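Local coordinates for PhnB protein (Bacillus cereus, PDB 3OMS) that is of unproven function but belongs to the glyoxalase-like PhnB family and is a putative 3-demethylubiquinone-9 3-methyltransferase, at residues F121-D126 / S131-L136; E23-Y28 / S35-I40; T97-L102 / M110-Y115. All blocks are in the same frame, centred on the assembly; numbering follows the deposited sequence.

In the fold
The chain carries two four-stranded mixed sheets, each with a helix packed against it. Contact 1 lies in the sheet of 83-89, 131-136, 121-125 and 107-111. It is the buried contact of the three and the only one with hydrogen bonds between its segments. Contact 3 sets the F99 ring of helix 92-103 against the chain corner at L112, where strand 107-111 ends. Contact 2 belongs to the other sheet, where helix 21-29 meets strand 37-42, outermost within this chain. Contacts 2 and 3 are partly buried and mainly apolar. The two halves meet where Y28 of contact 2 reaches D126 and W132 of contact 1, and where F27 packs on K101 and L102 of contact 3.

Contact 1: F121-D126 / S131-L136; sequences FGWLND and SWQLTL
W123 and Q133 form a non-hydrogen-bonded pair in an antiparallel hairpin, and their side chains stack. CG of Q133 sits over the five-membered ring of W123, 3.4 Å from its centroid. Q133 has CG anti to its carbonyl carbon (chi1 -64°) and runs on extended (chi2 -179°), which lays first CG and then the amide along the indole. The amide lies nearly parallel to the indole, 11° apart. The F121 ring stands steeply to that amide. Its edge carbon CZ comes 3.3 Å from Q133 OE1.

Two indole N-H groups are taken up. W123 NE1 donates in its ring plane to S131 OG at 2.8 Å. W132 NE1 gives a 2.9 Å bond to D126 OD2, which it meets from above the carboxylate plane. Y28 OH also binds this oxygen, so two bonds grip it.

Backbone bonds join G122 with L134 and L124 with W132, two each. L124 N reaches W132 O at 2.9 Å. CD1 of L124 rests 3.9 Å from W132 CB.

The hairpin lies between strands 107-111 and 83-89. Helix 92-103 covers the face of L124, W132 and L134. On the other face, M16 and F14 of the second subunit pack on W123 and Q133, while S84 binds Q133 NE2.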
ATOM      1  N   PHE A 121     -16.560   8.262  -8.817  1.00 37.07           N
ATOM      2  CA  PHE A 121     -15.747   7.315  -8.037  1.00 34.06           C
ATOM      3  C   PHE A 121     -15.892   5.901  -8.560  1.00 32.70           C
ATOM      4  O   PHE A 121     -16.979   5.488  -9.011  1.00 31.55           O
ATOM      5  CB  PHE A 121     -16.177   7.319  -6.574  1.00 34.22           C
ATOM      6  CG  PHE A 121     -15.499   6.267  -5.729  1.00 34.62           C
ATOM      7  CD1 PHE A 121     -14.262   6.536  -5.133  1.00 34.45           C
ATOM      8  CD2 PHE A 121     -16.115   5.035  -5.493  1.00 34.71           C
ATOM      9  CE1 PHE A 121     -13.620   5.580  -4.320  1.00 32.87           C
ATOM     10  CE2 PHE A 121     -15.486   4.070  -4.685  1.00 33.87           C
ATOM     11  CZ  PHE A 121     -14.232   4.357  -4.087  1.00 33.18           C
ATOM     12  N   GLY A 122     -14.806   5.145  -8.489  1.00 29.91           N
ATOM     13  CA  GLY A 122     -14.864   3.716  -8.771  1.00 29.54           C
ATOM     14  C   GLY A 122     -13.805   2.967  -8.024  1.00 28.43           C
ATOM     15  O   GLY A 122     -12.794   3.557  -7.569  1.00 27.83           O
ATOM     16  N   TRP A 123     -13.988   1.655  -7.933  1.00 27.74           N
ATOM     17  CA  TRP A 123     -13.070   0.797  -7.172  1.00 26.69           C
ATOM     18  C   TRP A 123     -12.968  -0.511  -7.933  1.00 26.66           C
ATOM     19  O   TRP A 123     -13.970  -1.101  -8.327  1.00 26.84           O
ATOM     20  CB  TRP A 123     -13.606   0.549  -5.757  1.00 28.05           C
ATOM     21  CG  TRP A 123     -12.624   0.015  -4.763  1.00 29.85           C
ATOM     22  CD1 TRP A 123     -11.455  -0.620  -5.006  1.00 31.41           C
ATOM     23  CD2 TRP A 123     -12.747   0.089  -3.336  1.00 38.33           C
ATOM     24  NE1 TRP A 123     -10.854  -0.990  -3.823  1.00 32.52           N
ATOM     25  CE2 TRP A 123     -11.630  -0.562  -2.784  1.00 36.57           C
ATOM     26  CE3 TRP A 123     -13.690   0.661  -2.473  1.00 40.22           C
ATOM     27  CZ2 TRP A 123     -11.398  -0.620  -1.387  1.00 40.09           C
ATOM     28  CZ3 TRP A 123     -13.486   0.560  -1.080  1.00 43.69           C
ATOM     29  CH2 TRP A 123     -12.344  -0.077  -0.562  1.00 41.90           C
ATOM     30  N   LEU A 124     -11.747  -0.932  -8.194  1.00 25.87           N
ATOM     31  CA  LEU A 124     -11.518  -2.180  -8.916  1.00 25.23           C
ATOM     32  C   LEU A 124     -10.269  -2.874  -8.432  1.00 25.72           C
ATOM     33  O   LEU A 124      -9.465  -2.272  -7.671  1.00 25.47           O
ATOM     34  CB  LEU A 124     -11.362  -1.881 -10.411  1.00 25.73           C
ATOM     35  CG  LEU A 124     -10.340  -0.823 -10.897  1.00 27.41           C
ATOM     36  CD1 LEU A 124      -8.915  -1.434 -10.821  1.00 28.43           C
ATOM     37  CD2 LEU A 124     -10.665  -0.425 -12.346  1.00 29.47           C
ATOM     38  N   ASN A 125     -10.117  -4.132  -8.849  1.00 25.19           N
ATOM     39  CA  ASN A 125      -8.821  -4.809  -8.839  1.00 25.06           C
ATOM     40  C   ASN A 125      -8.313  -4.921 -10.232  1.00 26.02           C
ATOM     41  O   ASN A 125      -9.069  -5.261 -11.134  1.00 26.16           O
ATOM     42  CB  ASN A 125      -8.947  -6.223  -8.261  1.00 25.52           C
ATOM     43  CG  ASN A 125      -9.434  -6.253  -6.818  1.00 25.64           C
ATOM     44  OD1 ASN A 125     -10.161  -7.192  -6.438  1.00 33.67           O
ATOM     45  ND2 ASN A 125      -8.988  -5.338  -5.995  1.00 24.05           N
ATOM     46  N   ASP A 126      -7.053  -4.590 -10.467  1.00 25.07           N
ATOM     47  CA  ASP A 126      -6.539  -4.694 -11.824  1.00 25.27           C
ATOM     48  C   ASP A 126      -6.216  -6.165 -12.173  1.00 25.47           C
ATOM     49  O   ASP A 126      -6.425  -7.100 -11.371  1.00 27.16           O
ATOM     50  CB  ASP A 126      -5.375  -3.716 -12.026  1.00 24.66           C
ATOM     51  CG  ASP A 126      -4.133  -4.113 -11.253  1.00 25.16           C
ATOM     52  OD1 ASP A 126      -4.082  -5.304 -10.836  1.00 24.13           O
ATOM     53  OD2 ASP A 126      -3.228  -3.242 -11.123  1.00 26.42           O
ATOM     54  N   SER A 131      -5.484  -3.503  -5.920  1.00 23.43           N
ATOM     55  CA  SER A 131      -6.759  -2.767  -5.746  1.00 23.98           C
ATOM     56  C   SER A 131      -6.536  -1.252  -5.864  1.00 25.36           C
ATOM     57  O   SER A 131      -5.661  -0.639  -5.157  1.00 25.05           O
ATOM     58  CB  SER A 131      -7.353  -3.081  -4.406  1.00 25.22           C
ATOM     59  OG  SER A 131      -8.738  -2.792  -4.329  1.00 25.21           O
ATOM     60  N   TRP A 132      -7.352  -0.653  -6.728  1.00 25.93           N
ATOM     61  CA  TRP A 132      -7.301   0.771  -7.027  1.00 25.77           C
ATOM     62  C   TRP A 132      -8.668   1.440  -6.820  1.00 26.88           C
ATOM     63  O   TRP A 132      -9.733   0.920  -7.253  1.00 25.65           O
ATOM     64  CB  TRP A 132      -6.929   0.967  -8.478  1.00 26.74           C
ATOM     65  CG  TRP A 132      -5.586   0.508  -8.916  1.00 24.28           C
ATOM     66  CD1 TRP A 132      -5.257  -0.740  -9.320  1.00 24.50           C
ATOM     67  CD2 TRP A 132      -4.400   1.306  -9.061  1.00 24.32           C
ATOM     68  NE1 TRP A 132      -3.951  -0.781  -9.719  1.00 25.11           N
ATOM     69  CE2 TRP A 132      -3.387   0.455  -9.549  1.00 23.36           C
ATOM     70  CE3 TRP A 132      -4.102   2.649  -8.836  1.00 25.60           C
ATOM     71  CZ2 TRP A 132      -2.090   0.904  -9.833  1.00 28.89           C
ATOM     72  CZ3 TRP A 132      -2.798   3.088  -9.070  1.00 28.31           C
ATOM     73  CH2 TRP A 132      -1.813   2.219  -9.591  1.00 26.90           C
ATOM     74  N   GLN A 133      -8.628   2.613  -6.176  1.00 27.31           N
ATOM     75  CA  GLN A 133      -9.808   3.458  -6.034  1.00 28.70           C
ATOM     76  C   GLN A 133      -9.490   4.729  -6.783  1.00 29.29           C
ATOM     77  O   GLN A 133      -8.364   5.256  -6.750  1.00 29.60           O
ATOM     78  CB  GLN A 133     -10.121   3.842  -4.583  1.00 30.37           C
ATOM     79  CG  GLN A 133     -10.480   2.669  -3.672  1.00 29.44           C
ATOM     80  CD  GLN A 133     -10.784   3.142  -2.275  1.00 30.49           C
ATOM     81  OE1 GLN A 133     -11.711   3.931  -2.060  1.00 31.51           O
ATOM     82  NE2 GLN A 133      -9.986   2.685  -1.306  1.00 27.24           N
ATOM     83  N   LEU A 134     -10.477   5.228  -7.492  1.00 30.39           N
ATOM     84  CA  LEU A 134     -10.272   6.426  -8.304  1.00 31.84           C
ATOM     85  C   LEU A 134     -11.382   7.395  -8.021  1.00 32.81           C
ATOM     86  O   LEU A 134     -12.529   6.994  -7.933  1.00 32.94           O
ATOM     87  CB  LEU A 134     -10.250   6.068  -9.770  1.00 31.98           C
ATOM     88  CG  LEU A 134      -9.058   5.235 -10.229  1.00 35.37           C
ATOM     89  CD1 LEU A 134      -9.356   3.753 -10.057  1.00 34.96           C
ATOM     90  CD2 LEU A 134      -8.806   5.605 -11.662  1.00 38.21           C
ATOM     91  N   THR A 135     -11.021   8.667  -7.823  1.00 34.34           N
ATOM     92  CA  THR A 135     -12.011   9.674  -7.588  1.00 36.75           C
ATOM     93  C   THR A 135     -11.645  10.985  -8.277  1.00 39.03           C
ATOM     94  O   THR A 135     -10.493  11.214  -8.609  1.00 37.71           O
ATOM     95  CB  THR A 135     -12.224   9.876  -6.101  1.00 38.26           C
ATOM     96  OG1 THR A 135     -13.459  10.583  -5.912  1.00 40.82           O
ATOM     97  CG2 THR A 135     -11.014  10.640  -5.491  1.00 38.48           C
ATOM     98  N   LEU A 136     -12.656  11.807  -8.534  1.00 42.24           N
ATOM     99  CA  LEU A 136     -12.445  13.078  -9.191  1.00 46.91           C
ATOM    100  C   LEU A 136     -12.383  14.170  -8.101  1.00 50.20           C
ATOM    101  O   LEU A 136     -13.298  14.264  -7.278  1.00 52.13           O
ATOM    102  CB  LEU A 136     -13.589  13.285 -10.179  1.00 48.38           C
ATOM    103  CG  LEU A 136     -13.498  14.377 -11.234  1.00 52.79           C
ATOM    104  CD1 LEU A 136     -12.274  14.152 -12.090  1.00 51.83           C
ATOM    105  CD2 LEU A 136     -14.791  14.368 -12.051  1.00 54.06           C
TER

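Contact 2: E23-Y28 / S35-I40; sequences EAMNFY and SEIVSI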
ATOM      1  N   GLU A  23       6.155  -6.320 -16.162  1.00 31.52           N
ATOM      2  CA  GLU A  23       4.995  -5.993 -16.972  1.00 32.69           C
ATOM      3  C   GLU A  23       4.081  -4.995 -16.243  1.00 30.47           C
ATOM      4  O   GLU A  23       3.562  -4.049 -16.837  1.00 29.39           O
ATOM      5  CB  GLU A  23       4.225  -7.275 -17.309  1.00 34.62           C
ATOM      6  CG  GLU A  23       3.037  -7.111 -18.256  1.00 38.36           C
ATOM      7  CD  GLU A  23       2.198  -8.408 -18.257  1.00 41.46           C
ATOM      8  OE1 GLU A  23       2.727  -9.438 -18.694  1.00 44.67           O
ATOM      9  OE2 GLU A  23       1.077  -8.406 -17.759  1.00 41.24           O
ATOM     10  N   ALA A  24       3.884  -5.224 -14.951  1.00 30.21           N
ATOM     11  CA  ALA A  24       2.982  -4.405 -14.152  1.00 29.01           C
ATOM     12  C   ALA A  24       3.481  -2.999 -14.048  1.00 27.85           C
ATOM     13  O   ALA A  24       2.732  -2.024 -14.285  1.00 27.82           O
ATOM     14  CB  ALA A  24       2.813  -5.023 -12.729  1.00 30.09           C
HETATM   15  N   MSE A  25       4.788  -2.868 -13.774  1.00 28.04           N
HETATM   16  CA  MSE A  25       5.416  -1.566 -13.712  1.00 29.54           C
HETATM   17  C   MSE A  25       5.346  -0.797 -15.016  1.00 30.30           C
HETATM   18  O   MSE A  25       5.047   0.400 -15.044  1.00 30.95           O
HETATM   19  CB  MSE A  25       6.893  -1.754 -13.324  1.00 29.72           C
HETATM   20  CG  MSE A  25       7.625  -0.582 -12.968  1.00 35.29           C
HETATM   21 SE   MSE A  25       9.238  -1.230 -11.938  0.65 34.42          SE
HETATM   22  CE  MSE A  25       9.974  -2.412 -13.343  1.00 38.47           C
ATOM     23  N   ASN A  26       5.644  -1.477 -16.116  1.00 30.57           N
ATOM     24  CA  ASN A  26       5.510  -0.841 -17.423  1.00 33.03           C
ATOM     25  C   ASN A  26       4.075  -0.353 -17.663  1.00 32.17           C
ATOM     26  O   ASN A  26       3.855   0.743 -18.202  1.00 33.61           O
ATOM     27  CB  ASN A  26       6.040  -1.773 -18.539  1.00 34.74           C
ATOM     28  CG  ASN A  26       7.585  -1.721 -18.639  1.00 37.07           C
ATOM     29  OD1 ASN A  26       8.134  -0.746 -19.081  1.00 45.48           O
ATOM     30  ND2 ASN A  26       8.245  -2.740 -18.204  1.00 45.28           N
ATOM     31  N   PHE A  27       3.102  -1.142 -17.223  1.00 31.61           N
ATOM     32  CA  PHE A  27       1.683  -0.768 -17.345  1.00 31.06           C
ATOM     33  C   PHE A  27       1.372   0.433 -16.496  1.00 30.29           C
ATOM     34  O   PHE A  27       0.846   1.430 -17.010  1.00 30.70           O
ATOM     35  CB  PHE A  27       0.806  -1.958 -16.948  1.00 31.54           C
ATOM     36  CG  PHE A  27      -0.676  -1.667 -16.955  1.00 31.10           C
ATOM     37  CD1 PHE A  27      -1.298  -1.153 -18.082  1.00 36.60           C
ATOM     38  CD2 PHE A  27      -1.449  -1.987 -15.849  1.00 33.49           C
ATOM     39  CE1 PHE A  27      -2.690  -0.938 -18.104  1.00 36.83           C
ATOM     40  CE2 PHE A  27      -2.819  -1.791 -15.856  1.00 34.83           C
ATOM     41  CZ  PHE A  27      -3.440  -1.266 -16.967  1.00 36.24           C
ATOM     42  N   TYR A  28       1.768   0.403 -15.220  1.00 28.46           N
ATOM     43  CA  TYR A  28       1.397   1.492 -14.289  1.00 28.01           C
ATOM     44  C   TYR A  28       2.027   2.823 -14.679  1.00 29.01           C
ATOM     45  O   TYR A  28       1.388   3.869 -14.644  1.00 29.50           O
ATOM     46  CB  TYR A  28       1.799   1.157 -12.856  1.00 26.67           C
ATOM     47  CG  TYR A  28       1.097  -0.060 -12.286  1.00 27.35           C
ATOM     48  CD1 TYR A  28      -0.184  -0.474 -12.740  1.00 24.70           C
ATOM     49  CD2 TYR A  28       1.684  -0.781 -11.269  1.00 26.39           C
ATOM     50  CE1 TYR A  28      -0.784  -1.577 -12.184  1.00 28.23           C
ATOM     51  CE2 TYR A  28       1.122  -1.875 -10.749  1.00 25.22           C
ATOM     52  CZ  TYR A  28      -0.126  -2.285 -11.189  1.00 26.09           C
ATOM     53  OH  TYR A  28      -0.656  -3.375 -10.563  1.00 25.23           O
ATOM     54  N   SER A  35       5.706   9.554 -14.574  1.00 34.35           N
ATOM     55  CA  SER A  35       5.877   8.229 -14.013  1.00 32.24           C
ATOM     56  C   SER A  35       6.904   7.479 -14.847  1.00 32.59           C
ATOM     57  O   SER A  35       6.768   7.371 -16.089  1.00 33.61           O
ATOM     58  CB  SER A  35       4.549   7.501 -14.018  1.00 31.62           C
ATOM     59  OG  SER A  35       3.575   8.304 -13.410  1.00 29.47           O
ATOM     60  N   GLU A  36       7.937   6.960 -14.208  1.00 31.33           N
ATOM     61  CA  GLU A  36       8.934   6.188 -14.957  1.00 31.61           C
ATOM     62  C   GLU A  36       9.603   5.138 -14.120  1.00 29.87           C
ATOM     63  O   GLU A  36       9.631   5.208 -12.881  1.00 28.73           O
ATOM     64  CB  GLU A  36       9.993   7.132 -15.535  1.00 35.37           C
ATOM     65  CG  GLU A  36      10.365   8.205 -14.633  1.00 36.33           C
ATOM     66  CD  GLU A  36      11.025   9.392 -15.338  1.00 40.92           C
ATOM     67  OE1 GLU A  36      10.812   9.646 -16.544  1.00 49.05           O
ATOM     68  OE2 GLU A  36      11.747  10.118 -14.664  1.00 35.07           O
ATOM     69  N   ILE A  37      10.155   4.160 -14.805  1.00 29.38           N
ATOM     70  CA  ILE A  37      11.019   3.210 -14.157  1.00 29.67           C
ATOM     71  C   ILE A  37      12.331   3.909 -13.819  1.00 27.47           C
ATOM     72  O   ILE A  37      12.863   4.636 -14.634  1.00 27.76           O
ATOM     73  CB  ILE A  37      11.237   1.943 -14.991  1.00 31.18           C
ATOM     74  CG1 ILE A  37       9.861   1.208 -15.141  1.00 32.45           C
ATOM     75  CG2 ILE A  37      12.213   1.016 -14.271  1.00 28.54           C
ATOM     76  CD1 ILE A  37       9.861   0.122 -16.123  1.00 37.80           C
ATOM     77  N   VAL A  38      12.738   3.782 -12.558  1.00 26.40           N
ATOM     78  CA  VAL A  38      13.983   4.374 -12.039  1.00 27.82           C
ATOM     79  C   VAL A  38      15.157   3.385 -12.123  1.00 28.29           C
ATOM     80  O   VAL A  38      16.248   3.716 -12.634  1.00 29.63           O
ATOM     81  CB  VAL A  38      13.816   4.916 -10.566  1.00 27.47           C
ATOM     82  CG1 VAL A  38      15.175   5.361 -10.007  1.00 26.84           C
ATOM     83  CG2 VAL A  38      12.833   6.117 -10.558  1.00 28.80           C
ATOM     84  N   SER A  39      14.938   2.189 -11.572  1.00 28.25           N
ATOM     85  CA  SER A  39      15.970   1.151 -11.498  1.00 29.67           C
ATOM     86  C   SER A  39      15.327  -0.209 -11.565  1.00 29.77           C
ATOM     87  O   SER A  39      14.189  -0.391 -11.092  1.00 28.22           O
ATOM     88  CB  SER A  39      16.796   1.267 -10.215  1.00 31.99           C
ATOM     89  OG  SER A  39      16.010   1.156  -9.040  1.00 30.10           O
ATOM     90  N   ILE A  40      16.034  -1.175 -12.135  1.00 30.08           N
ATOM     91  CA  ILE A  40      15.485  -2.547 -12.200  1.00 30.61           C
ATOM     92  C   ILE A  40      16.638  -3.523 -12.257  1.00 32.92           C
ATOM     93  O   ILE A  40      17.573  -3.335 -13.059  1.00 33.39           O
ATOM     94  CB  ILE A  40      14.541  -2.731 -13.430  1.00 30.92           C
ATOM     95  CG1 ILE A  40      14.057  -4.195 -13.555  1.00 31.11           C
ATOM     96  CG2 ILE A  40      15.267  -2.291 -14.743  1.00 32.39           C
ATOM     97  CD1 ILE A  40      12.853  -4.392 -14.480  1.00 32.41           C
TER
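Helix 23-28 runs almost antiparallel to strand 37-40, at 168°, with the two axes 10.3 Å apart. No hydrogen bond spans this gap. Side chains bridge it.

M25, a selenomethionine, and I37 carry most of the contact. CG of M25 is anti to the backbone N (chi1 -169°), which sends the chain out from the helix toward the strand. CG then meets CG1 of I37 at 3.6 Å, and the I37 side chain runs across that of M25, roughly perpendicular to it. The M25 chain bends at chi3, 58°. This turn brings the terminal CE to 3.7 Å from CD1 of I40. The same methyl lies 3.8 Å from CD1 of I37. I37 thus touches M25 from CG to CE, while I40 meets the terminal methyl. Both isoleucines point toward the helix.

This is helix-on-sheet packing in one half of a glyoxalase-like fold. Within this chain, strand 37-42 is an outermost strand of the four-stranded sheet with 11-17, 64-70 and 54-61. M25 also packs on A57 and F59 of neighbouring strand 54-61, so it lies across more than one strand. V38 and S39 both face T58 and make a classic beta bulge, just between I37 and I40.

N26 adds a contact at the exposed margin. Its CB points away from the strand, but the amide turns back across I37, and OD1 comes 3.5 Å from I37 CD1. This is packing of an amide on a methyl. The N26 amide nitrogen ND2 is hydrogen-bonded to E22 O, one helical turn back, which fixes how the amide is turned.

Contact 3: T97-L102 / M110-Y115; sequences TVFHKL and MPLGSY. With EDO (1,2-ethanediol), chain B.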
ATOM      1  N   THR A  97     -10.333   7.493 -18.510  1.00 37.38           N
ATOM      2  CA  THR A  97      -9.262   6.783 -19.196  1.00 37.58           C
ATOM      3  C   THR A  97      -8.511   5.830 -18.287  1.00 34.63           C
ATOM      4  O   THR A  97      -8.296   4.691 -18.665  1.00 34.67           O
ATOM      5  CB  THR A  97      -8.238   7.737 -19.820  1.00 38.87           C
ATOM      6  OG1 THR A  97      -8.907   8.567 -20.763  1.00 41.28           O
ATOM      7  CG2 THR A  97      -7.175   6.932 -20.564  1.00 41.28           C
ATOM      8  N   VAL A  98      -8.101   6.280 -17.102  1.00 33.83           N
ATOM      9  CA  VAL A  98      -7.329   5.431 -16.228  1.00 31.73           C
ATOM     10  C   VAL A  98      -8.177   4.265 -15.704  1.00 30.08           C
ATOM     11  O   VAL A  98      -7.707   3.135 -15.614  1.00 28.94           O
ATOM     12  CB  VAL A  98      -6.752   6.201 -15.020  1.00 32.32           C
ATOM     13  CG1 VAL A  98      -5.914   5.309 -14.186  1.00 30.01           C
ATOM     14  CG2 VAL A  98      -5.935   7.408 -15.453  1.00 36.68           C
ATOM     15  N   PHE A  99      -9.407   4.539 -15.316  1.00 29.04           N
ATOM     16  CA  PHE A  99     -10.279   3.470 -14.828  1.00 28.49           C
ATOM     17  C   PHE A  99     -10.421   2.342 -15.876  1.00 28.63           C
ATOM     18  O   PHE A  99     -10.250   1.166 -15.552  1.00 27.41           O
ATOM     19  CB  PHE A  99     -11.654   4.018 -14.433  1.00 28.75           C
ATOM     20  CG  PHE A  99     -12.504   3.030 -13.686  1.00 27.70           C
ATOM     21  CD1 PHE A  99     -12.389   2.904 -12.306  1.00 28.62           C
ATOM     22  CD2 PHE A  99     -13.427   2.227 -14.355  1.00 30.42           C
ATOM     23  CE1 PHE A  99     -13.178   2.008 -11.610  1.00 30.43           C
ATOM     24  CE2 PHE A  99     -14.203   1.301 -13.655  1.00 28.85           C
ATOM     25  CZ  PHE A  99     -14.086   1.200 -12.318  1.00 29.32           C
ATOM     26  N   HIS A 100     -10.744   2.725 -17.108  1.00 30.10           N
ATOM     27  CA  HIS A 100     -10.984   1.790 -18.225  0.50 31.84           C
ATOM     28  C   HIS A 100      -9.739   0.958 -18.493  1.00 30.89           C
ATOM     29  O   HIS A 100      -9.822  -0.228 -18.722  1.00 29.15           O
ATOM     30  CB  HIS A 100     -11.412   2.583 -19.465  0.50 33.35           C
ATOM     31  CG  HIS A 100     -11.469   1.799 -20.738  0.50 36.70           C
ATOM     32  ND1 HIS A 100     -12.410   0.823 -20.979  0.50 37.90           N
ATOM     33  CD2 HIS A 100     -10.727   1.897 -21.867  0.50 38.83           C
ATOM     34  CE1 HIS A 100     -12.237   0.348 -22.199  0.50 41.18           C
ATOM     35  NE2 HIS A 100     -11.225   0.987 -22.757  0.50 38.55           N
ATOM     36  N   LYS A 101      -8.578   1.605 -18.417  1.00 29.41           N
ATOM     37  CA  LYS A 101      -7.349   0.876 -18.630  1.00 29.61           C
ATOM     38  C   LYS A 101      -7.122  -0.153 -17.517  1.00 28.25           C
ATOM     39  O   LYS A 101      -6.783  -1.305 -17.793  1.00 28.82           O
ATOM     40  CB  LYS A 101      -6.155   1.844 -18.767  1.00 30.30           C
ATOM     41  CG  LYS A 101      -6.127   2.555 -20.163  1.00 34.32           C
ATOM     42  CD  LYS A 101      -4.942   3.491 -20.244  1.00 39.44           C
ATOM     43  CE  LYS A 101      -4.667   4.181 -21.604  1.00 46.68           C
ATOM     44  NZ  LYS A 101      -3.482   5.143 -21.264  1.00 48.49           N
ATOM     45  N   LEU A 102      -7.267   0.282 -16.263  1.00 26.80           N
ATOM     46  CA  LEU A 102      -7.052  -0.596 -15.084  1.00 27.19           C
ATOM     47  C   LEU A 102      -8.085  -1.725 -14.988  1.00 27.71           C
ATOM     48  O   LEU A 102      -7.788  -2.808 -14.464  1.00 27.07           O
ATOM     49  CB  LEU A 102      -7.076   0.249 -13.794  1.00 25.41           C
ATOM     50  CG  LEU A 102      -5.895   1.149 -13.475  1.00 26.79           C
ATOM     51  CD1 LEU A 102      -6.281   2.121 -12.319  1.00 27.74           C
ATOM     52  CD2 LEU A 102      -4.666   0.304 -13.105  1.00 26.89           C
HETATM   53  N   MSE A 110     -16.689  -1.492  -7.296  1.00 28.58           N
HETATM   54  CA  MSE A 110     -17.706  -0.461  -7.463  1.00 30.57           C
HETATM   55  C   MSE A 110     -17.503   0.214  -8.817  1.00 29.55           C
HETATM   56  O   MSE A 110     -16.435   0.809  -9.083  1.00 27.81           O
HETATM   57  CB  MSE A 110     -17.649   0.577  -6.320  1.00 30.49           C
HETATM   58  CG  MSE A 110     -17.919  -0.093  -4.982  1.00 33.68           C
HETATM   59 SE   MSE A 110     -17.723   1.173  -3.481  0.65 41.06          SE
HETATM   60  CE  MSE A 110     -19.349   2.144  -3.786  1.00 42.77           C
ATOM     61  N   PRO A 111     -18.516   0.118  -9.682  1.00 30.65           N
ATOM     62  CA  PRO A 111     -18.349   0.658 -11.015  1.00 30.63           C
ATOM     63  C   PRO A 111     -18.179   2.164 -10.980  1.00 31.61           C
ATOM     64  O   PRO A 111     -18.691   2.834 -10.061  1.00 32.17           O
ATOM     65  CB  PRO A 111     -19.652   0.274 -11.698  1.00 32.88           C
ATOM     66  CG  PRO A 111     -20.633   0.153 -10.639  1.00 34.00           C
ATOM     67  CD  PRO A 111     -19.864  -0.451  -9.499  1.00 32.68           C
ATOM     68  N   LEU A 112     -17.492   2.695 -11.988  1.00 31.63           N
ATOM     69  CA  LEU A 112     -17.175   4.115 -12.073  1.00 31.07           C
ATOM     70  C   LEU A 112     -18.436   4.900 -12.354  1.00 33.64           C
ATOM     71  O   LEU A 112     -19.109   4.707 -13.403  1.00 32.88           O
ATOM     72  CB  LEU A 112     -16.150   4.377 -13.154  1.00 30.40           C
ATOM     73  CG  LEU A 112     -15.741   5.860 -13.287  1.00 32.72           C
ATOM     74  CD1 LEU A 112     -15.120   6.330 -11.999  1.00 30.48           C
ATOM     75  CD2 LEU A 112     -14.799   6.078 -14.476  1.00 30.37           C
ATOM     76  N   GLY A 113     -18.762   5.830 -11.448  1.00 33.67           N
ATOM     77  CA  GLY A 113     -19.946   6.640 -11.634  1.00 37.32           C
ATOM     78  C   GLY A 113     -20.192   7.557 -10.465  1.00 40.23           C
ATOM     79  O   GLY A 113     -19.282   7.788  -9.660  1.00 38.86           O
ATOM     80  N   SER A 114     -21.428   8.050 -10.380  1.00 44.53           N
ATOM     81  CA  SER A 114     -21.812   8.966  -9.310  0.50 46.99           C
ATOM     82  C   SER A 114     -22.298   8.200  -8.087  1.00 48.07           C
ATOM     83  O   SER A 114     -23.010   7.173  -8.196  1.00 48.26           O
ATOM     84  CB  SER A 114     -22.882   9.950  -9.785  0.50 49.82           C
ATOM     85  OG  SER A 114     -22.328  10.873 -10.712  0.50 50.27           O
ATOM     86  N   TYR A 115     -21.907   8.699  -6.916  1.00 49.75           N
ATOM     87  CA  TYR A 115     -22.343   8.110  -5.653  1.00 51.40           C
ATOM     88  C   TYR A 115     -22.725   9.232  -4.676  1.00 55.30           C
ATOM     89  O   TYR A 115     -22.356  10.393  -4.900  1.00 56.09           O
ATOM     90  CB  TYR A 115     -21.221   7.271  -5.081  1.00 49.47           C
ATOM     91  CG  TYR A 115     -20.952   5.981  -5.831  1.00 45.69           C
ATOM     92  CD1 TYR A 115     -21.639   4.818  -5.532  1.00 44.66           C
ATOM     93  CD2 TYR A 115     -19.996   5.935  -6.827  1.00 44.50           C
ATOM     94  CE1 TYR A 115     -21.364   3.615  -6.206  1.00 43.54           C
ATOM     95  CE2 TYR A 115     -19.732   4.761  -7.517  1.00 40.42           C
ATOM     96  CZ  TYR A 115     -20.416   3.609  -7.219  1.00 40.63           C
ATOM     97  OH  TYR A 115     -20.102   2.462  -7.908  1.00 38.46           O
TER
HETATM   98  C1  EDO B 501     -23.443   3.200  -8.980  1.00 26.29           C
HETATM   99  O1  EDO B 501     -24.768   2.811  -9.376  1.00 27.25           O
HETATM  100  C2  EDO B 501     -22.752   4.027 -10.064  1.00 25.47           C
HETATM  101  O2  EDO B 501     -23.364   5.327 -10.216  1.00 25.16           O
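F99 lays the face of its ring against L112. CB of L112 stands almost over the ring centre, 3.6 Å from the centroid and 11° off the normal, a CH-pi contact. The nearest ring atoms to this CB are CD2 and CE2 of F99, both at 3.7 Å. L112 and F99 extend in opposing directions, so CD2 of L112 comes back to the start of the F99 side chain, 3.8 Å from F99 CB. The far end of the ring instead meets backbone: F99 CZ is 3.7 Å from L112 N and 4.0 Å from M110 O. F99 has CG anti to its own backbone N (chi1 -169°), which carries the ring out from the helix to the corner of the chain at L112. There is no hydrogen bond between the two segments.

That corner is tied within itself. Y115 OH donates to P111 O at 2.6 Å, in the carbonyl plane and on a lone pair. A 1,2-ethanediol, probably a crystallisation additive, lies over a face of the Y115 ring. Its O2 donates to S114 O at 2.8 Å.

F99 also touches L124 and L134, and L112 touches I95 and D96 of the same helix. Helix 92-103 thus covers one face of its sheet out to strand 107-111, outermost within this chain. Strand 83-89, helix 92-103 and strands 107-111, 121-125 and 131-136 follow in beta-alpha-beta-beta-beta order, the module of the glyoxalase fold.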